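Local coordinates for protein methylocystis parvus OBBP MbnE (Methylocystis parvus OBBP, PDB 5ICQ) that probably binds the copper-chelating peptide methanobactin in the periplasm, as the solute-binding component of a methanobactin transport system, at residues A[125-130]-A[195-200]; A[132-137]-A[249-254]. All coordinates share one frame; numbering follows the deposited sequence.

Interaction 1 (A[125-130]-A[195-200]); sequences TRVTFH and LILAIM
Leu197 and Ala198, in the last turn of the short helix 193-198, rest on Val127 and Phe129 of strand 126-131, a helix-on-sheet packing within the lobe that carries the six-stranded antiparallel sheet. The strand runs between 109-120 and 180-184, and the two residues it gives to the contact are two apart, so both look out from the same face of the sheet. At the start of the segment Leu195 points away from the strand and packs against Met40, Phe108 and Arg124. Leu197 is the first to reach the strand. Its branch is extended, with CD1 anti to CA (chi2 170°), and this carries the methyl out to Val127, where CD1 meets CG1 tip to tip at 4.3 Å. Closer to its backbone, CB of Leu197 lies 4.4 Å from CE2 of Phe129, so one leucine touches both strand residues, while Phe152 and Tyr167 pack on its side chain from neighbouring helices. Ala198 makes the tighter fit. Its CB comes to 3.7 Å from CE1 of Phe129, and its CA stands 3.7 Å from CZ, so the far end of the ring presses on backbone as well as methyl at an oblique tilt. Phe129 arrives there because its CG sits anti to its own carbonyl carbon (chi1 -63°), and the ring is backed within the strand by CG2 of Val127, 3.9 Å above its plane and offset toward the rim. No hydrogen bond crosses; the join is wholly apolar and buried. After Ala198 the chain leaves helical geometry at Ile199, and the side chain of Met200 packs on helix 145-158, while its backbone N keeps a weak 3.3 Å bond to O of Leu197.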
loop_
_atom_site.group_PDB
_atom_site.type_symbol
_atom_site.label_atom_id
_atom_site.label_comp_id
_atom_site.label_asym_id
_atom_site.label_seq_id
_atom_site.Cartn_x
_atom_site.Cartn_y
_atom_site.Cartn_z
ATOM N N THR A 125 1.788 -20.635 17.126
ATOM C CA THR A 125 0.524 -21.246 17.510
ATOM C C THR A 125 -0.156 -20.516 18.665
ATOM O O THR A 125 -1.343 -20.763 18.914
ATOM C CB THR A 125 0.744 -22.721 17.899
ATOM O OG1 THR A 125 1.690 -22.794 18.973
ATOM C CG2 THR A 125 1.281 -23.519 16.712
ATOM N N ARG A 126 0.571 -19.637 19.366
ATOM C CA ARG A 126 0.130 -18.878 20.539
ATOM C C ARG A 126 0.837 -17.547 20.575
ATOM O O ARG A 126 2.029 -17.468 20.271
ATOM C CB ARG A 126 0.515 -19.527 21.860
ATOM C CG ARG A 126 -0.576 -20.104 22.657
ATOM C CD ARG A 126 -1.086 -21.260 21.896
ATOM N NE ARG A 126 -2.108 -22.061 22.521
ATOM C CZ ARG A 126 -3.187 -22.537 21.878
ATOM N NH1 ARG A 126 -3.396 -22.134 20.620
ATOM N NH2 ARG A 126 -4.030 -23.292 22.542
ATOM N N VAL A 127 0.155 -16.551 21.131
ATOM C CA VAL A 127 0.821 -15.312 21.514
ATOM C C VAL A 127 0.116 -14.714 22.723
ATOM O O VAL A 127 -1.115 -14.618 22.748
ATOM C CB VAL A 127 0.878 -14.314 20.342
ATOM C CG1 VAL A 127 -0.522 -14.009 19.788
ATOM C CG2 VAL A 127 1.608 -13.043 20.761
ATOM N N THR A 128 0.895 -14.340 23.735
ATOM C CA THR A 128 0.396 -13.613 24.895
ATOM C C THR A 128 1.059 -12.246 24.952
ATOM O O THR A 128 2.284 -12.135 24.830
ATOM C CB THR A 128 0.657 -14.373 26.201
ATOM O OG1 THR A 128 -0.064 -15.613 26.183
ATOM C CG2 THR A 128 0.194 -13.546 27.404
ATOM N N PHE A 129 0.248 -11.212 25.136
ATOM C CA PHE A 129 0.737 -9.849 25.295
ATOM C C PHE A 129 0.742 -9.495 26.773
ATOM O O PHE A 129 -0.270 -9.673 27.458
ATOM C CB PHE A 129 -0.137 -8.868 24.520
ATOM C CG PHE A 129 -0.114 -9.092 23.040
ATOM C CD1 PHE A 129 0.869 -8.508 22.257
ATOM C CD2 PHE A 129 -1.074 -9.882 22.430
ATOM C CE1 PHE A 129 0.899 -8.709 20.869
ATOM C CE2 PHE A 129 -1.055 -10.091 21.051
ATOM C CZ PHE A 129 -0.066 -9.505 20.270
ATOM N N HIS A 130 1.879 -9.006 27.260
ATOM C CA HIS A 130 1.995 -8.475 28.617
ATOM C C HIS A 130 1.821 -6.964 28.548
ATOM O O HIS A 130 2.675 -6.264 27.998
ATOM C CB HIS A 130 3.348 -8.823 29.231
ATOM C CG HIS A 130 3.516 -10.267 29.570
ATOM N ND1 HIS A 130 3.587 -11.254 28.610
ATOM C CD2 HIS A 130 3.652 -10.891 30.764
ATOM C CE1 HIS A 130 3.747 -12.425 29.200
ATOM N NE2 HIS A 130 3.796 -12.232 30.506
ATOM N N LEU A 195 1.122 -10.687 14.290
ATOM C CA LEU A 195 1.440 -9.282 14.048
ATOM C C LEU A 195 0.181 -8.473 13.760
ATOM O O LEU A 195 0.092 -7.304 14.144
ATOM C CB LEU A 195 2.435 -9.137 12.888
ATOM C CG LEU A 195 3.891 -9.534 13.142
ATOM C CD1 LEU A 195 4.091 -11.042 13.058
ATOM C CD2 LEU A 195 4.809 -8.810 12.177
ATOM N N ILE A 196 -0.794 -9.078 13.075
ATOM C CA ILE A 196 -2.086 -8.425 12.873
ATOM C C ILE A 196 -2.765 -8.162 14.215
ATOM O O ILE A 196 -3.324 -7.083 14.445
ATOM C CB ILE A 196 -2.969 -9.283 11.946
ATOM C CG1 ILE A 196 -2.413 -9.276 10.521
ATOM C CG2 ILE A 196 -4.414 -8.781 11.951
ATOM C CD1 ILE A 196 -2.994 -10.353 9.649
ATOM N N LEU A 197 -2.731 -9.142 15.122
ATOM C CA LEU A 197 -3.291 -8.925 16.456
ATOM C C LEU A 197 -2.529 -7.845 17.211
ATOM O O LEU A 197 -3.124 -7.078 17.980
ATOM C CB LEU A 197 -3.272 -10.234 17.255
ATOM C CG LEU A 197 -4.153 -11.356 16.701
ATOM C CD1 LEU A 197 -3.875 -12.673 17.424
ATOM C CD2 LEU A 197 -5.616 -10.974 16.837
ATOM N N ALA A 198 -1.215 -7.775 17.007
ATOM C CA ALA A 198 -0.385 -6.806 17.708
ATOM C C ALA A 198 -0.643 -5.368 17.273
ATOM O O ALA A 198 -0.336 -4.445 18.032
ATOM C CB ALA A 198 1.088 -7.157 17.501
ATOM N N ILE A 199 -1.177 -5.136 16.073
ATOM C CA ILE A 199 -1.431 -3.770 15.643
ATOM C C ILE A 199 -2.905 -3.392 15.757
ATOM O O ILE A 199 -3.290 -2.309 15.313
ATOM C CB ILE A 199 -0.903 -3.524 14.218
ATOM C CG1 ILE A 199 -1.550 -4.489 13.219
ATOM C CG2 ILE A 199 0.618 -3.657 14.188
ATOM C CD1 ILE A 199 -1.106 -4.215 11.740
ATOM N N MET A 200 -3.736 -4.253 16.342
ATOM C CA MET A 200 -5.127 -3.893 16.599
ATOM C C MET A 200 -5.179 -2.659 17.502
ATOM O O MET A 200 -4.427 -2.586 18.477
ATOM C CB MET A 200 -5.853 -5.056 17.286
ATOM C CG MET A 200 -7.301 -4.765 17.648
ATOM S SD MET A 200 -7.949 -5.922 18.874
ATOM C CE MET A 200 -7.104 -5.324 20.338
#

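Interaction 2 (A[132-137]-A[249-254]); sequences DPRAHF and ADIPSQ
An Asx turn nested in the type I beta turn from Asp132 to Ala135 forms one side of this loop-to-loop contact, and its Asp132 and Arg134 both meet the tip of Ile251 from loop 249-254. OD1 of Asp132 accepts from the backbone N of Arg134 at 2.9 Å, approached on its anti side and 29° out of the carboxylate plane. The same oxygen takes NE of Arg134 at 2.9 Å through its syn lone pair, with OD1 lying practically in the guanidinium plane. NH2 completes a side-on grip, reaching the syn lone pair of OD2 at 2.7 Å in a salt bridge tilted 26° from that plane. The arginine chain bends at chi3 (-81°), which turns the guanidinium to the carboxylate two residues earlier. Held this way, it presents one flat face to Ile251, whose CD1 sits over it toward the rim, 3.4 Å from NH2. The same methyl lies 3.8 Å from OD2 of Asp132, so the isoleucine tip packs against both halves of the ion pair. Replacing Asp132 by an alanine would probably leave Arg134 without its carboxylate mate, its guanidinium free to swing off Ile251, and the turn without its side-chain bond. A water adds a polar link, accepting from NH1 of Arg134 at 3.3 Å and donating to O of Asp250 at 3.1 Å. Strand 109-120 passes beside both loops: Asp132 pairs through its backbone with Ile114, and OG of Ser253 bonds to O of Pro112. Two bonds on OD1 and one on OD2 probably favour the ionised carboxylate, and the guanidinium spends N-H groups at its edge, on the carboxylate and the water, so its flat face can take an aliphatic methyl.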
loop_
_atom_site.group_PDB
_atom_site.type_symbol
_atom_site.label_atom_id
_atom_site.label_comp_id
_atom_site.label_asym_id
_atom_site.label_seq_id
_atom_site.Cartn_x
_atom_site.Cartn_y
_atom_site.Cartn_z
ATOM N N ASP A 132 1.619 -3.003 29.514
ATOM C CA ASP A 132 2.406 -2.077 30.332
ATOM C C ASP A 132 1.510 -1.474 31.407
ATOM O O ASP A 132 0.522 -0.806 31.069
ATOM C CB ASP A 132 2.997 -0.967 29.462
ATOM C CG ASP A 132 4.101 -0.182 30.168
ATOM O OD1 ASP A 132 3.975 0.088 31.381
ATOM O OD2 ASP A 132 5.104 0.150 29.499
ATOM N N PRO A 133 1.816 -1.659 32.697
ATOM C CA PRO A 133 0.951 -1.099 33.747
ATOM C C PRO A 133 0.929 0.423 33.773
ATOM O O PRO A 133 0.056 1.001 34.438
ATOM C CB PRO A 133 1.547 -1.680 35.041
ATOM C CG PRO A 133 2.975 -1.957 34.705
ATOM C CD PRO A 133 2.992 -2.360 33.250
ATOM N N ARG A 134 1.845 1.088 33.066
ATOM C CA ARG A 134 1.807 2.543 32.952
ATOM C C ARG A 134 0.729 3.038 31.991
ATOM O O ARG A 134 0.383 4.223 32.026
ATOM C CB ARG A 134 3.167 3.069 32.480
ATOM C CG ARG A 134 4.350 2.735 33.375
ATOM C CD ARG A 134 5.681 3.084 32.679
ATOM N NE ARG A 134 6.103 2.042 31.734
ATOM C CZ ARG A 134 7.244 2.057 31.050
ATOM N NH1 ARG A 134 8.106 3.059 31.198
ATOM N NH2 ARG A 134 7.535 1.061 30.223
ATOM N N ALA A 135 0.200 2.176 31.129
ATOM C CA ALA A 135 -0.650 2.640 30.036
ATOM C C ALA A 135 -2.016 3.091 30.541
ATOM O O ALA A 135 -2.651 2.403 31.346
ATOM C CB ALA A 135 -0.829 1.524 29.001
ATOM N N HIS A 136 -2.484 4.239 30.043
ATOM C CA HIS A 136 -3.824 4.710 30.382
ATOM C C HIS A 136 -4.406 5.512 29.232
ATOM O O HIS A 136 -3.676 6.065 28.406
ATOM C CB HIS A 136 -3.846 5.550 31.675
ATOM C CG HIS A 136 -2.941 6.742 31.668
ATOM N ND1 HIS A 136 -3.246 7.914 31.005
ATOM C CD2 HIS A 136 -1.762 6.966 32.300
ATOM C CE1 HIS A 136 -2.280 8.795 31.204
ATOM N NE2 HIS A 136 -1.367 8.242 31.985
ATOM N N PHE A 137 -5.737 5.552 29.173
ATOM C CA PHE A 137 -6.393 6.403 28.195
ATOM C C PHE A 137 -6.233 7.860 28.614
ATOM O O PHE A 137 -5.749 8.170 29.709
ATOM C CB PHE A 137 -7.871 6.016 28.043
ATOM C CG PHE A 137 -8.077 4.611 27.542
ATOM C CD1 PHE A 137 -8.394 3.576 28.419
ATOM C CD2 PHE A 137 -7.922 4.317 26.194
ATOM C CE1 PHE A 137 -8.579 2.282 27.950
ATOM C CE2 PHE A 137 -8.096 3.023 25.724
ATOM C CZ PHE A 137 -8.412 2.009 26.593
ATOM N N ALA A 249 4.963 8.872 26.646
ATOM C CA ALA A 249 5.826 9.892 26.058
ATOM C C ALA A 249 7.298 9.483 26.088
ATOM O O ALA A 249 8.068 9.911 25.221
ATOM C CB ALA A 249 5.632 11.230 26.780
ATOM N N ASP A 250 7.705 8.648 27.051
ATOM C CA ASP A 250 9.101 8.234 27.171
ATOM C C ASP A 250 9.299 6.741 26.889
ATOM O O ASP A 250 10.337 6.166 27.240
ATOM C CB ASP A 250 9.651 8.612 28.551
ATOM C CG ASP A 250 11.166 8.478 28.635
ATOM O OD1 ASP A 250 11.874 9.003 27.744
ATOM O OD2 ASP A 250 11.644 7.825 29.585
ATOM N N ILE A 251 8.330 6.104 26.247
ATOM C CA ILE A 251 8.518 4.735 25.752
ATOM C C ILE A 251 9.498 4.780 24.585
ATOM O O ILE A 251 9.436 5.725 23.781
ATOM C CB ILE A 251 7.165 4.149 25.324
ATOM C CG1 ILE A 251 6.224 4.028 26.535
ATOM C CG2 ILE A 251 7.319 2.808 24.627
ATOM C CD1 ILE A 251 6.665 3.023 27.580
ATOM N N PRO A 252 10.432 3.827 24.464
ATOM C CA PRO A 252 11.439 3.919 23.390
ATOM C C PRO A 252 10.863 4.105 21.995
ATOM O O PRO A 252 11.363 4.946 21.237
ATOM C CB PRO A 252 12.191 2.587 23.522
ATOM C CG PRO A 252 12.150 2.315 25.019
ATOM C CD PRO A 252 10.732 2.733 25.407
ATOM N N SER A 253 9.811 3.360 21.641
ATOM C CA SER A 253 9.206 3.471 20.314
ATOM C C SER A 253 8.511 4.806 20.078
ATOM O O SER A 253 8.056 5.059 18.953
ATOM C CB SER A 253 8.191 2.339 20.113
ATOM O OG SER A 253 7.078 2.491 20.989
ATOM N N GLN A 254 8.407 5.651 21.100
ATOM C CA GLN A 254 7.727 6.936 21.003
ATOM C C GLN A 254 8.666 8.133 21.126
ATOM O O GLN A 254 8.235 9.265 20.869
ATOM C CB GLN A 254 6.653 7.037 22.106
ATOM C CG GLN A 254 5.676 5.874 22.137
ATOM C CD GLN A 254 4.721 5.959 20.977
ATOM O OE1 GLN A 254 3.723 6.668 21.040
ATOM N NE2 GLN A 254 5.046 5.269 19.890
HETATM O O HOH W 1 10.565 3.835 29.218
#

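Interactions 1 and 2 follow one another along the chain, since strand 126-131 supplies the first and the loop just after it the second, yet their centres lie 18 Å apart. Interaction 1 is fully buried and greasy, a helix end seated on the sheet with four apolar residues and no polar bond between its segments. Interaction 2 joins two irregular loops, buries less surface and reaches the solvent through the exposed Arg134; there an ion pair internal to 132-137 offers its surface to one methyl, and a water bridges the two loops. Strand 109-120 is common ground, touched by Phe129 and Ala198 in the one and by Asp132 and Ser253 in the other.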